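PDB 4ITA: succinate-semialdehyde dehydrogenase from Synechococcus sp., which probably catalyses the NADP+-dependent oxidation of succinic semialdehyde to succinate, as a member of the aldehyde dehydrogenase family. Local coordinates for residues 316-321 with 358-363; 254-259 with 266-271. All blocks are in the same frame, centred on the assembly; numbering follows the deposited sequence.

Contact 1. Residues 316-321 with 358-363; sequences SRQVDQ and LQEELF. With NDP (NADPH dihydro-nicotinamide-adenine-dinucleotide phosphate), chain C; EDO (1,2-ethanediol), chain I; EDO (1,2-ethanediol), chain O.
Gln318 NE2 donates to Glu360 OE1 at 2.9 Å, nearly straight (170°), and more weakly to Glu361 O, while OE1 of the same amide accepts from the O2 hydroxyl of a 1,2-ethanediol, probably from the crystallisation liquor. That hydroxyl in turn receives the backbone N-H of Phe363, so the diol bridges helix and loop. Glu360 OE1 lies in the amide plane of Gln318 but is itself met from above its carboxylate plane, 49° out of it. CD2 of Leu362 packs 3.6 Å from Gln318 NE2. Arg317 reaches the Glu360 carboxylate through two waters, one to each oxygen; Arg317 NH1 donates in the guanidinium plane to Gln321 OE1 (2.8 Å), which helps to fix how the guanidinium is turned. Lys356 makes a direct salt bridge to Glu360.

Glu361 extends with CG anti to its backbone N (chi1 179°), carrying the carboxylate to the nicotinamide ribose: OE1 accepts from O3D at 2.6 Å and OE2 from O2D at 2.8 Å. Ribose C3D and C1 of a second ethanediol lie over one face of the Phe363 ring. An alanine at Phe363 removes the ring, which would probably leave a gap beside the ribose and the sugar less firmly seated. A carboxylate gripping both ribose hydroxyls, with a phenylalanine two residues on, is characteristic of the aldehyde dehydrogenase cofactor site.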
ATOM      1  N   SER A 316     -18.818  11.948 -26.826  1.00  9.60           N
ATOM      2  CA  SER A 316     -19.696  11.988 -27.989  1.00  9.62           C
ATOM      3  C   SER A 316     -19.841  10.593 -28.577  1.00 10.83           C
ATOM      4  O   SER A 316     -20.948  10.168 -28.924  1.00 10.39           O
ATOM      5  CB  SER A 316     -19.163  12.961 -29.045  1.00 11.51           C
ATOM      6  OG  SER A 316     -19.158  14.293 -28.560  1.00 12.75           O
ATOM      7  N   ARG A 317     -18.721   9.879 -28.673  1.00 10.92           N
ATOM      8  CA  ARG A 317     -18.726   8.513 -29.185  1.00 10.15           C
ATOM      9  C   ARG A 317     -19.465   7.560 -28.245  1.00  9.77           C
ATOM     10  O   ARG A 317     -20.281   6.749 -28.693  1.00 11.13           O
ATOM     11  CB  ARG A 317     -17.298   8.013 -29.431  1.00 10.87           C
ATOM     12  CG  ARG A 317     -17.260   6.598 -30.004  1.00 12.54           C
ATOM     13  CD  ARG A 317     -15.866   5.970 -29.947  1.00 13.53           C
ATOM     14  NE  ARG A 317     -15.250   6.077 -28.622  1.00 13.31           N
ATOM     15  CZ  ARG A 317     -15.604   5.355 -27.562  1.00 14.31           C
ATOM     16  NH1 ARG A 317     -16.585   4.466 -27.650  1.00 17.04           N
ATOM     17  NH2 ARG A 317     -14.984   5.536 -26.402  1.00 16.27           N
ATOM     18  N   GLN A 318     -19.186   7.650 -26.945  1.00  9.43           N
ATOM     19  CA  GLN A 318     -19.848   6.783 -25.971  1.00  9.88           C
ATOM     20  C   GLN A 318     -21.364   6.921 -26.058  1.00  9.85           C
ATOM     21  O   GLN A 318     -22.097   5.926 -26.087  1.00  9.76           O
ATOM     22  CB  GLN A 318     -19.401   7.105 -24.546  1.00  9.89           C
ATOM     23  CG  GLN A 318     -17.979   6.706 -24.207  1.00 10.27           C
ATOM     24  CD  GLN A 318     -17.582   7.208 -22.837  1.00 11.20           C
ATOM     25  OE1 GLN A 318     -17.575   8.411 -22.589  1.00 12.04           O
ATOM     26  NE2 GLN A 318     -17.263   6.289 -21.933  1.00 12.64           N
ATOM     27  N   VAL A 319     -21.834   8.161 -26.099  1.00  9.41           N
ATOM     28  CA  VAL A 319     -23.263   8.414 -26.199  1.00 10.10           C
ATOM     29  C   VAL A 319     -23.819   7.930 -27.538  1.00 10.31           C
ATOM     30  O   VAL A 319     -24.839   7.238 -27.572  1.00 10.65           O
ATOM     31  CB  VAL A 319     -23.585   9.896 -25.971  1.00  9.57           C
ATOM     32  CG1 VAL A 319     -25.062  10.172 -26.242  1.00 11.83           C
ATOM     33  CG2 VAL A 319     -23.228  10.283 -24.541  1.00 12.19           C
ATOM     34  N   ASP A 320     -23.137   8.262 -28.630  1.00 10.50           N
ATOM     35  CA  ASP A 320     -23.577   7.825 -29.957  1.00 10.42           C
ATOM     36  C   ASP A 320     -23.719   6.309 -30.056  1.00 12.47           C
ATOM     37  O   ASP A 320     -24.716   5.807 -30.588  1.00 12.52           O
ATOM     38  CB  ASP A 320     -22.623   8.323 -31.047  1.00 12.68           C
ATOM     39  CG  ASP A 320     -22.756   9.810 -31.323  1.00 13.38           C
ATOM     40  OD1 ASP A 320     -23.671  10.461 -30.773  1.00 15.96           O
ATOM     41  OD2 ASP A 320     -21.936  10.326 -32.112  1.00 18.19           O
ATOM     42  N   GLN A 321     -22.734   5.575 -29.551  1.00 10.31           N
ATOM     43  CA  GLN A 321     -22.794   4.115 -29.620  1.00 12.57           C
ATOM     44  C   GLN A 321     -23.895   3.534 -28.728  1.00 13.31           C
ATOM     45  O   GLN A 321     -24.549   2.555 -29.098  1.00 13.26           O
ATOM     46  CB  GLN A 321     -21.420   3.476 -29.360  1.00 12.66           C
ATOM     47  CG  GLN A 321     -20.422   3.781 -30.488  1.00 15.74           C
ATOM     48  CD  GLN A 321     -19.117   3.007 -30.387  1.00 19.78           C
ATOM     49  OE1 GLN A 321     -18.176   3.440 -29.726  1.00 22.85           O
ATOM     50  NE2 GLN A 321     -19.047   1.868 -31.070  1.00 19.98           N
ATOM     51  N   LEU A 358     -22.470   0.773 -19.995  1.00 12.79           N
ATOM     52  CA  LEU A 358     -22.865   0.425 -18.635  1.00 13.22           C
ATOM     53  C   LEU A 358     -21.654   0.191 -17.736  1.00 13.95           C
ATOM     54  O   LEU A 358     -21.743   0.314 -16.513  1.00 14.17           O
ATOM     55  CB  LEU A 358     -23.738  -0.832 -18.652  1.00 13.02           C
ATOM     56  CG  LEU A 358     -25.083  -0.671 -19.346  1.00 12.13           C
ATOM     57  CD1 LEU A 358     -25.795  -2.014 -19.386  1.00 15.73           C
ATOM     58  CD2 LEU A 358     -25.920   0.378 -18.621  1.00 15.35           C
ATOM     59  N   GLN A 359     -20.526  -0.144 -18.352  1.00 12.83           N
ATOM     60  CA  GLN A 359     -19.320  -0.496 -17.616  1.00 14.26           C
ATOM     61  C   GLN A 359     -18.256   0.599 -17.668  1.00 12.26           C
ATOM     62  O   GLN A 359     -17.146   0.412 -17.172  1.00 15.07           O
ATOM     63  CB  GLN A 359     -18.749  -1.807 -18.160  1.00 16.92           C
ATOM     64  CG  GLN A 359     -19.688  -3.000 -18.002  1.00 18.81           C
ATOM     65  CD  GLN A 359     -19.935  -3.346 -16.547  1.00 21.29           C
ATOM     66  OE1 GLN A 359     -19.033  -3.805 -15.849  1.00 24.52           O
ATOM     67  NE2 GLN A 359     -21.156  -3.111 -16.075  1.00 20.50           N
ATOM     68  N   GLU A 360     -18.591   1.732 -18.275  1.00 10.01           N
ATOM     69  CA  GLU A 360     -17.612   2.795 -18.504  1.00 11.33           C
ATOM     70  C   GLU A 360     -17.869   4.023 -17.659  1.00 10.86           C
ATOM     71  O   GLU A 360     -18.990   4.251 -17.190  1.00 10.03           O
ATOM     72  CB  GLU A 360     -17.587   3.205 -19.977  1.00 11.84           C
ATOM     73  CG  GLU A 360     -17.199   2.077 -20.912  1.00 13.01           C
ATOM     74  CD  GLU A 360     -17.000   2.545 -22.335  1.00 14.35           C
ATOM     75  OE1 GLU A 360     -17.636   3.542 -22.738  1.00 13.89           O
ATOM     76  OE2 GLU A 360     -16.193   1.918 -23.052  1.00 19.12           O
ATOM     77  N   GLU A 361     -16.822   4.819 -17.470  1.00  9.14           N
ATOM     78  CA  GLU A 361     -16.950   6.097 -16.789  1.00  8.66           C
ATOM     79  C   GLU A 361     -17.355   7.178 -17.775  1.00  8.87           C
ATOM     80  O   GLU A 361     -16.724   7.339 -18.825  1.00  9.58           O
ATOM     81  CB  GLU A 361     -15.637   6.494 -16.111  1.00  9.36           C
ATOM     82  CG  GLU A 361     -15.725   7.851 -15.415  1.00  9.05           C
ATOM     83  CD  GLU A 361     -14.488   8.206 -14.614  1.00  8.55           C
ATOM     84  OE1 GLU A 361     -13.369   7.947 -15.102  1.00 11.34           O
ATOM     85  OE2 GLU A 361     -14.639   8.761 -13.502  1.00  8.90           O
ATOM     86  N   LEU A 362     -18.415   7.906 -17.439  1.00  8.11           N
ATOM     87  CA  LEU A 362     -18.859   9.029 -18.253  1.00  8.63           C
ATOM     88  C   LEU A 362     -18.366  10.324 -17.619  1.00  7.72           C
ATOM     89  O   LEU A 362     -18.937  10.816 -16.645  1.00  7.84           O
ATOM     90  CB  LEU A 362     -20.383   9.019 -18.406  1.00  8.74           C
ATOM     91  CG  LEU A 362     -20.995   7.781 -19.069  1.00  7.98           C
ATOM     92  CD1 LEU A 362     -22.478   8.005 -19.322  1.00  8.44           C
ATOM     93  CD2 LEU A 362     -20.263   7.411 -20.358  1.00 11.23           C
ATOM     94  N   PHE A 363     -17.286  10.855 -18.179  1.00  8.12           N
ATOM     95  CA  PHE A 363     -16.556  11.968 -17.580  1.00  7.66           C
ATOM     96  C   PHE A 363     -17.011  13.258 -18.248  1.00  8.47           C
ATOM     97  O   PHE A 363     -16.250  13.923 -18.943  1.00  9.95           O
ATOM     98  CB  PHE A 363     -15.051  11.742 -17.765  1.00 10.36           C
ATOM     99  CG  PHE A 363     -14.205  12.295 -16.651  1.00  9.63           C
ATOM    100  CD1 PHE A 363     -14.404  11.890 -15.341  1.00 10.55           C
ATOM    101  CD2 PHE A 363     -13.191  13.198 -16.921  1.00 11.12           C
ATOM    102  CE1 PHE A 363     -13.615  12.393 -14.320  1.00 11.83           C
ATOM    103  CE2 PHE A 363     -12.394  13.701 -15.906  1.00 11.44           C
ATOM    104  CZ  PHE A 363     -12.606  13.296 -14.609  1.00 11.36           C
TER
HETATM  105  PA  NDP C 501      -5.216  10.490 -17.378  1.00 11.54           P
HETATM  106  O1A NDP C 501      -4.980   9.202 -16.642  1.00 12.90           O
HETATM  107  O2A NDP C 501      -5.195  10.508 -18.881  1.00 17.30           O
HETATM  108  O5B NDP C 501      -4.136  11.559 -16.879  1.00 10.91           O
HETATM  109  C5B NDP C 501      -3.870  11.783 -15.488  1.00  9.11           C
HETATM  110  C4B NDP C 501      -2.384  12.043 -15.257  1.00  9.89           C
HETATM  111  O4B NDP C 501      -1.652  10.859 -15.587  1.00  8.49           O
HETATM  112  C3B NDP C 501      -1.808  13.133 -16.154  1.00  8.70           C
HETATM  113  O3B NDP C 501      -0.738  13.784 -15.457  1.00  8.56           O
HETATM  114  C2B NDP C 501      -1.242  12.344 -17.319  1.00  9.36           C
HETATM  115  O2B NDP C 501      -0.199  13.018 -18.010  1.00  9.57           O
HETATM  116  C1B NDP C 501      -0.667  11.172 -16.574  1.00  8.49           C
HETATM  117  N9A NDP C 501      -0.490   9.948 -17.371  1.00  9.76           N
HETATM  118  C8A NDP C 501      -1.289   9.452 -18.336  1.00 11.47           C
HETATM  119  N7A NDP C 501      -0.792   8.280 -18.796  1.00 13.11           N
HETATM  120  C5A NDP C 501       0.324   8.014 -18.099  1.00 10.37           C
HETATM  121  C6A NDP C 501       1.342   6.951 -18.065  1.00 12.47           C
HETATM  122  N6A NDP C 501       1.244   5.898 -18.900  1.00 15.31           N
HETATM  123  N1A NDP C 501       2.347   7.080 -17.179  1.00 13.85           N
HETATM  124  C2A NDP C 501       2.449   8.121 -16.341  1.00 14.43           C
HETATM  125  N3A NDP C 501       1.566   9.129 -16.318  1.00 13.42           N
HETATM  126  C4A NDP C 501       0.512   9.115 -17.160  1.00 10.27           C
HETATM  127  O3  NDP C 501      -6.622  11.025 -16.762  1.00 16.81           O
HETATM  128  PN  NDP C 501      -7.862  11.875 -17.379  1.00 16.05           P
HETATM  129  O1N NDP C 501      -8.202  11.428 -18.783  1.00 19.23           O
HETATM  130  O2N NDP C 501      -7.600  13.325 -17.079  1.00 19.31           O
HETATM  131  O5D NDP C 501      -9.060  11.381 -16.423  1.00 16.39           O
HETATM  132  C5D NDP C 501      -9.055  11.699 -15.038  1.00 14.54           C
HETATM  133  C4D NDP C 501      -9.326  10.446 -14.224  1.00 12.99           C
HETATM  134  O4D NDP C 501      -8.931  10.658 -12.861  1.00 13.19           O
HETATM  135  C3D NDP C 501     -10.795  10.073 -14.180  1.00 12.30           C
HETATM  136  O3D NDP C 501     -10.949   8.658 -14.331  1.00 12.33           O
HETATM  137  C2D NDP C 501     -11.190  10.563 -12.800  1.00 11.87           C
HETATM  138  O2D NDP C 501     -12.362   9.887 -12.344  1.00 12.79           O
HETATM  139  C1D NDP C 501      -9.965  10.206 -11.983  1.00 10.56           C
HETATM  140  N1N NDP C 501      -9.968  10.953 -10.718  1.00 12.20           N
HETATM  141  C2N NDP C 501      -9.717  10.322  -9.558  1.00 12.43           C
HETATM  142  C3N NDP C 501     -10.163  10.871  -8.357  1.00 13.68           C
HETATM  143  C7N NDP C 501      -9.874  10.213  -7.040  1.00 12.43           C
HETATM  144  O7N NDP C 501      -9.473  10.915  -6.114  1.00 12.47           O
HETATM  145  N7N NDP C 501     -10.061   8.903  -6.900  1.00 12.10           N
HETATM  146  C4N NDP C 501     -10.968  12.148  -8.339  1.00 14.91           C
HETATM  147  C5N NDP C 501     -10.712  12.907  -9.557  1.00 15.91           C
HETATM  148  C6N NDP C 501     -10.223  12.277 -10.698  1.00 14.56           C
HETATM  149  P2B NDP C 501      -0.456  13.758 -19.412  1.00  8.47           P
HETATM  150  O1X NDP C 501       0.910  14.284 -19.743  1.00  9.39           O
HETATM  151  O2X NDP C 501      -0.933  12.702 -20.381  1.00 10.84           O
HETATM  152  O3X NDP C 501      -1.458  14.851 -19.189  1.00  9.39           O
HETATM  153  C1  EDO I 507     -14.184   9.479 -21.354  1.00 19.30           C
HETATM  154  O1  EDO I 507     -14.290   8.773 -20.102  1.00 25.44           O
HETATM  155  C2  EDO I 507     -15.255  10.566 -21.420  1.00 14.08           C
HETATM  156  O2  EDO I 507     -16.437  10.079 -20.784  1.00 11.83           O
HETATM  157  C1  EDO O 513     -11.764   9.768 -17.492  1.00 20.50           C
HETATM  158  O1  EDO O 513     -12.564   8.579 -17.588  1.00 20.83           O
HETATM  159  C2  EDO O 513     -11.373  10.290 -18.867  1.00 24.03           C
HETATM  160  O2  EDO O 513     -10.181   9.618 -19.298  1.00 30.95           O
HETATM  161  O   HOH W   1     -18.356   3.330 -25.292  1.00 16.47           O
HETATM  162  O   HOH W   2     -14.928   3.081 -25.024  1.00 17.73           O

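Contact 2. Residues 254-259 with 266-271; sequences VARTMN and AAKRFI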
ATOM      1  N   VAL A 254     -26.488  18.560  -8.923  1.00  8.25           N
ATOM      2  CA  VAL A 254     -25.165  19.082  -8.605  1.00  9.38           C
ATOM      3  C   VAL A 254     -24.118  17.974  -8.705  1.00  9.14           C
ATOM      4  O   VAL A 254     -23.064  18.161  -9.311  1.00  8.34           O
ATOM      5  CB  VAL A 254     -25.112  19.727  -7.205  1.00 10.27           C
ATOM      6  CG1 VAL A 254     -23.671  20.134  -6.854  1.00 11.21           C
ATOM      7  CG2 VAL A 254     -26.031  20.934  -7.150  1.00 10.67           C
ATOM      8  N   ALA A 255     -24.420  16.815  -8.129  1.00  7.89           N
ATOM      9  CA  ALA A 255     -23.447  15.725  -8.107  1.00  8.59           C
ATOM     10  C   ALA A 255     -23.044  15.253  -9.514  1.00  9.30           C
ATOM     11  O   ALA A 255     -21.879  14.956  -9.752  1.00  9.30           O
ATOM     12  CB  ALA A 255     -23.962  14.579  -7.273  1.00  7.85           C
ATOM     13  N   ARG A 256     -23.981  15.208 -10.455  1.00  7.03           N
ATOM     14  CA  ARG A 256     -23.630  14.809 -11.816  1.00  6.86           C
ATOM     15  C   ARG A 256     -22.950  15.926 -12.603  1.00  7.07           C
ATOM     16  O   ARG A 256     -22.046  15.663 -13.398  1.00  8.18           O
ATOM     17  CB  ARG A 256     -24.859  14.290 -12.583  1.00  7.55           C
ATOM     18  CG  ARG A 256     -24.653  14.111 -14.103  1.00  7.77           C
ATOM     19  CD  ARG A 256     -23.813  12.879 -14.493  1.00  7.25           C
ATOM     20  NE  ARG A 256     -22.368  13.100 -14.357  1.00  7.11           N
ATOM     21  CZ  ARG A 256     -21.428  12.306 -14.872  1.00  7.14           C
ATOM     22  NH1 ARG A 256     -20.147  12.593 -14.684  1.00  7.34           N
ATOM     23  NH2 ARG A 256     -21.754  11.231 -15.573  1.00  6.93           N
ATOM     24  N   THR A 257     -23.375  17.170 -12.398  1.00  6.95           N
ATOM     25  CA  THR A 257     -22.984  18.238 -13.317  1.00  7.58           C
ATOM     26  C   THR A 257     -21.885  19.178 -12.825  1.00  9.36           C
ATOM     27  O   THR A 257     -21.354  19.950 -13.617  1.00  9.40           O
ATOM     28  CB  THR A 257     -24.208  19.058 -13.820  1.00  8.85           C
ATOM     29  OG1 THR A 257     -24.779  19.807 -12.739  1.00  9.85           O
ATOM     30  CG2 THR A 257     -25.261  18.129 -14.430  1.00 10.68           C
ATOM     31  N   MET A 258     -21.538  19.120 -11.543  1.00  9.09           N
ATOM     32  CA  MET A 258     -20.440  19.938 -11.013  1.00  9.95           C
ATOM     33  C   MET A 258     -19.148  19.626 -11.758  1.00  9.34           C
ATOM     34  O   MET A 258     -18.949  18.510 -12.217  1.00  9.22           O
ATOM     35  CB  MET A 258     -20.244  19.675  -9.513  1.00 12.63           C
ATOM     36  CG  MET A 258     -19.859  18.229  -9.194  1.00 15.38           C
ATOM     37  SD  MET A 258     -19.754  17.793  -7.438  1.00 21.53           S
ATOM     38  CE  MET A 258     -19.407  16.032  -7.561  1.00 19.34           C
ATOM     39  N   ASN A 259     -18.278  20.622 -11.876  1.00  8.63           N
ATOM     40  CA  ASN A 259     -17.007  20.467 -12.584  1.00  8.06           C
ATOM     41  C   ASN A 259     -17.222  20.019 -14.027  1.00  7.97           C
ATOM     42  O   ASN A 259     -16.416  19.267 -14.594  1.00  8.26           O
ATOM     43  CB  ASN A 259     -16.069  19.487 -11.869  1.00  8.63           C
ATOM     44  CG  ASN A 259     -14.618  19.899 -11.979  1.00  9.53           C
ATOM     45  OD1 ASN A 259     -14.281  21.048 -11.704  1.00 11.84           O
ATOM     46  ND2 ASN A 259     -13.754  18.976 -12.394  1.00  9.72           N
ATOM     47  N   ALA A 266     -18.586  12.115  -9.228  1.00  7.59           N
ATOM     48  CA  ALA A 266     -19.859  12.532  -9.786  1.00  7.58           C
ATOM     49  C   ALA A 266     -20.871  11.409  -9.581  1.00  7.07           C
ATOM     50  O   ALA A 266     -20.517  10.220  -9.585  1.00  6.98           O
ATOM     51  CB  ALA A 266     -19.722  12.829 -11.262  1.00  8.75           C
ATOM     52  N   ALA A 267     -22.136  11.782  -9.410  1.00  7.00           N
ATOM     53  CA  ALA A 267     -23.225  10.819  -9.528  1.00  6.65           C
ATOM     54  C   ALA A 267     -23.354  10.469 -11.010  1.00  8.07           C
ATOM     55  O   ALA A 267     -23.749  11.318 -11.808  1.00  9.33           O
ATOM     56  CB  ALA A 267     -24.517  11.425  -9.015  1.00  8.38           C
ATOM     57  N   LYS A 268     -23.012   9.241 -11.385  1.00  7.31           N
ATOM     58  CA  LYS A 268     -23.013   8.863 -12.798  1.00  7.47           C
ATOM     59  C   LYS A 268     -24.177   7.953 -13.207  1.00  7.55           C
ATOM     60  O   LYS A 268     -24.669   8.038 -14.332  1.00  8.10           O
ATOM     61  CB  LYS A 268     -21.660   8.261 -13.206  1.00  7.28           C
ATOM     62  CG  LYS A 268     -20.477   9.187 -12.922  1.00  6.20           C
ATOM     63  CD  LYS A 268     -19.280   8.921 -13.837  1.00  7.83           C
ATOM     64  CE  LYS A 268     -18.160   9.949 -13.604  1.00  7.46           C
ATOM     65  NZ  LYS A 268     -17.222   9.582 -12.489  1.00  7.60           N
ATOM     66  N   ARG A 269     -24.611   7.092 -12.292  1.00  6.89           N
ATOM     67  CA  ARG A 269     -25.709   6.163 -12.552  1.00  6.38           C
ATOM     68  C   ARG A 269     -26.794   6.363 -11.505  1.00  7.24           C
ATOM     69  O   ARG A 269     -26.592   6.076 -10.325  1.00  8.41           O
ATOM     70  CB  ARG A 269     -25.197   4.711 -12.545  1.00  7.42           C
ATOM     71  CG  ARG A 269     -24.204   4.404 -13.686  1.00  7.76           C
ATOM     72  CD  ARG A 269     -23.620   2.975 -13.608  1.00  8.65           C
ATOM     73  NE  ARG A 269     -23.031   2.786 -12.292  1.00  7.31           N
ATOM     74  CZ  ARG A 269     -23.338   1.822 -11.432  1.00  7.51           C
ATOM     75  NH1 ARG A 269     -24.161   0.828 -11.769  1.00  9.07           N
ATOM     76  NH2 ARG A 269     -22.777   1.839 -10.229  1.00  9.22           N
ATOM     77  N   PHE A 270     -27.935   6.880 -11.951  1.00  7.46           N
ATOM     78  CA  PHE A 270     -29.077   7.118 -11.088  1.00  6.92           C
ATOM     79  C   PHE A 270     -29.939   5.874 -11.076  1.00  7.30           C
ATOM     80  O   PHE A 270     -30.387   5.414 -12.129  1.00  8.14           O
ATOM     81  CB  PHE A 270     -29.866   8.332 -11.585  1.00  7.09           C
ATOM     82  CG  PHE A 270     -29.144   9.632 -11.374  1.00  7.45           C
ATOM     83  CD1 PHE A 270     -28.102  10.009 -12.208  1.00  8.62           C
ATOM     84  CD2 PHE A 270     -29.480  10.454 -10.316  1.00  8.64           C
ATOM     85  CE1 PHE A 270     -27.420  11.198 -11.993  1.00  8.59           C
ATOM     86  CE2 PHE A 270     -28.808  11.647 -10.097  1.00  8.97           C
ATOM     87  CZ  PHE A 270     -27.771  12.015 -10.938  1.00  8.07           C
ATOM     88  N   ILE A 271     -30.124   5.319  -9.883  1.00  6.77           N
ATOM     89  CA  ILE A 271     -30.834   4.060  -9.697  1.00  7.77           C
ATOM     90  C   ILE A 271     -32.086   4.349  -8.885  1.00  8.38           C
ATOM     91  O   ILE A 271     -32.022   4.663  -7.698  1.00  8.40           O
ATOM     92  CB  ILE A 271     -29.918   3.022  -9.032  1.00  6.57           C
ATOM     93  CG1 ILE A 271     -28.732   2.725  -9.965  1.00  7.19           C
ATOM     94  CG2 ILE A 271     -30.696   1.751  -8.712  1.00  8.93           C
ATOM     95  CD1 ILE A 271     -27.603   1.936  -9.325  1.00  8.66           C
TER
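Arg256 starts with CG anti to the backbone N and then bends at chi2 (75°) and chi3 (-80°), a folded course that wraps the chain around the carbonyl of Ala267 and brings its guanidinium to Lys268. CD comes within 3.1 Å of Ala267 O; NE is also near that oxygen, but its angle is too poor for a hydrogen bond. Lys268 leaves its backbone with CG beside N and crosses Arg256 at about a right angle. Its CG lies over one face of the guanidinium, 3.8 Å from Arg256 CZ, so the aliphatic part of the lysine makes the contact. The charged ends stay apart, with Lys268 NZ 4.7 Å from Arg256 NH1, and each has partners elsewhere: Arg256 NH2 donates to Val366 O and NH1 probably to Leu362 O, whereas Lys268 pairs with Glu361. The carbonyl bonds help to fix the buried guanidinium and use its N-H groups.

At the other end of the arginine, Arg256 CB lies 4.0 Å from Phe270 CZ, at the ring edge. The backbones approach at the end of the helix. Ala267 N donates weakly to Ala255 O, 3.2 Å away and bent to 145°, and the CA-H of Ala266 points to the same oxygen. The CB atoms of Ala255 and Ala267 touch at 3.6 Å, consistent with these small side chains letting helix and strand come this close. Helix 245-257 thus docks against the start of strand 267-273, completing a beta-alpha-beta crossover with strand 235-239 in the seven-stranded sheet characteristic of the catalytic domain of aldehyde dehydrogenases.

How the contacts relate
Along the chain, contact 2 closes before contact 1 opens, and their centres are 14 Å apart. Both belong to the region built on the seven-stranded mixed sheet: strand 267-273 of contact 2 runs parallel to and beside strand 366-372, which the loop 358-363 leads into. Helix 309-325 supplies the other side of contact 1. The two contacts meet directly at this loop, where the salt bridge from Lys268 NZ to Glu361 OE2 measures 2.9 Å. Arg256 and Lys268 of contact 2 thus lie behind the loop, consistent with a second-shell role in positioning Glu361 for NADPH.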